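Side-chain contact in phosphosugar isomerase (Escherichia coli O6:H1, PDB 5UQI), which probably interconverts arabinose 5-phosphate and ribulose 5-phosphate through a sugar isomerase (SIS) domain, a reaction associated with lipopolysaccharide biosynthesis: residues M87-K90 with D91-V94. Numbering follows the deposited sequence.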
loop_
_atom_site.group_PDB
_atom_site.type_symbol
_atom_site.label_atom_id
_atom_site.label_comp_id
_atom_site.label_asym_id
_atom_site.label_seq_id
_atom_site.Cartn_x
_atom_site.Cartn_y
_atom_site.Cartn_z
ATOM N N MET A 87 0.993 -19.191 -1.319
ATOM C CA MET A 87 0.256 -18.738 -0.129
ATOM C C MET A 87 -1.086 -18.133 -0.468
ATOM O O MET A 87 -1.927 -17.953 0.454
ATOM C CB MET A 87 1.095 -17.700 0.646
ATOM C CG MET A 87 2.413 -18.304 1.093
ATOM S SD MET A 87 3.436 -17.073 1.959
ATOM C CE MET A 87 4.767 -18.157 2.514
ATOM N N VAL A 88 -1.249 -17.738 -1.736
ATOM C CA VAL A 88 -2.429 -16.988 -2.241
ATOM C C VAL A 88 -3.405 -18.029 -2.785
ATOM O O VAL A 88 -3.043 -18.812 -3.657
ATOM C CB VAL A 88 -2.011 -16.013 -3.377
ATOM C CG1 VAL A 88 -3.236 -15.278 -3.945
ATOM C CG2 VAL A 88 -0.959 -15.028 -2.858
ATOM N N ALA A 89 -4.593 -18.054 -2.212
ATOM C CA ALA A 89 -5.628 -19.027 -2.627
ATOM C C ALA A 89 -6.869 -18.341 -3.174
ATOM O O ALA A 89 -6.974 -17.152 -3.129
ATOM C CB ALA A 89 -5.970 -19.943 -1.473
ATOM N N LYS A 90 -7.818 -19.125 -3.696
ATOM C CA LYS A 90 -8.852 -18.553 -4.582
ATOM C C LYS A 90 -9.606 -17.289 -4.129
ATOM O O LYS A 90 -9.816 -16.378 -4.953
ATOM C CB LYS A 90 -9.859 -19.645 -5.005
ATOM C CG LYS A 90 -10.597 -20.333 -3.875
ATOM C CD LYS A 90 -11.841 -21.085 -4.366
ATOM C CE LYS A 90 -11.520 -22.527 -4.715
ATOM N NZ LYS A 90 -12.763 -23.322 -4.932
ATOM N N ASP A 91 -10.002 -17.253 -2.859
ATOM C CA ASP A 91 -10.806 -16.146 -2.291
ATOM C C ASP A 91 -9.968 -14.917 -1.872
ATOM O O ASP A 91 -10.541 -13.887 -1.476
ATOM C CB ASP A 91 -11.558 -16.604 -1.040
ATOM C CG ASP A 91 -12.630 -17.679 -1.338
ATOM O OD1 ASP A 91 -13.303 -17.575 -2.374
ATOM O OD2 ASP A 91 -12.773 -18.602 -0.516
ATOM N N ASP A 92 -8.629 -15.030 -1.935
ATOM C CA ASP A 92 -7.814 -13.903 -1.466
ATOM C C ASP A 92 -7.794 -12.792 -2.473
ATOM O O ASP A 92 -7.950 -13.035 -3.678
ATOM C CB ASP A 92 -6.374 -14.364 -1.242
ATOM C CG ASP A 92 -6.239 -15.419 -0.108
ATOM O OD1 ASP A 92 -7.139 -15.568 0.766
ATOM O OD2 ASP A 92 -5.258 -16.212 -0.150
ATOM N N VAL A 93 -7.685 -11.563 -1.982
ATOM C CA VAL A 93 -7.581 -10.380 -2.847
ATOM C C VAL A 93 -6.173 -9.889 -2.691
ATOM O O VAL A 93 -5.715 -9.845 -1.543
ATOM C CB VAL A 93 -8.605 -9.293 -2.450
ATOM C CG1 VAL A 93 -8.348 -7.943 -3.140
ATOM C CG2 VAL A 93 -10.015 -9.880 -2.679
ATOM N N VAL A 94 -5.528 -9.471 -3.776
ATOM C CA VAL A 94 -4.082 -9.120 -3.774
ATOM C C VAL A 94 -3.952 -7.630 -3.997
ATOM O O VAL A 94 -4.534 -7.071 -4.970
ATOM C CB VAL A 94 -3.308 -9.947 -4.843
ATOM C CG1 VAL A 94 -1.841 -9.571 -4.837
ATOM C CG2 VAL A 94 -3.460 -11.432 -4.617
#
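The carboxylate of D92 presents one face to A89: the backbone N of A89 approaches OD2 from above the plane, 46° out of it, A89 O stands over the same face 3.6 Å from D92 CG, and A89 CB stays on that side too. At the OD2 edge, V88 CA comes within 3.6 Å of the oxygen, close to the plane of the group. The N-H of A89 points almost straight at D92 OD2 (2.8 Å, 177° at the hydrogen). The main chain replies in the other direction, D92 N giving a 2.9 Å hydrogen bond to A89 O that closes a type I beta turn over A89-D92. D92 CG lies beside its own backbone N and anti to its carbonyl carbon (chi1 -64°), which turns the carboxylate back over the start of the turn. At the two middle positions, K90 and D91 run side by side outward; K90 NZ remains 6.3 Å from D91 OD1, so the opposite charges make no salt bridge. On the buried side, V88 CG1 meets V94 CG2 at 3.9 Å, the two side chains crossing at about a right angle, with V47 and I49 of strand 46-50 adding to the apolar packing. The turn ends the loop leading from helix 77-84 into strand 93-97, the middle strand of the parallel sheet in the SIS domain. D92 OD1 also accepts the N-H of K45, while N118 ND2 bonds both A89 O and D92 O, tying the turn to the chain just before neighbouring strands 46-50 and 120-124. Gripped at both oxygens, the D92 carboxylate is limited in rotation, and the N-H groups of A89 and K45 probably stabilise its negative charge.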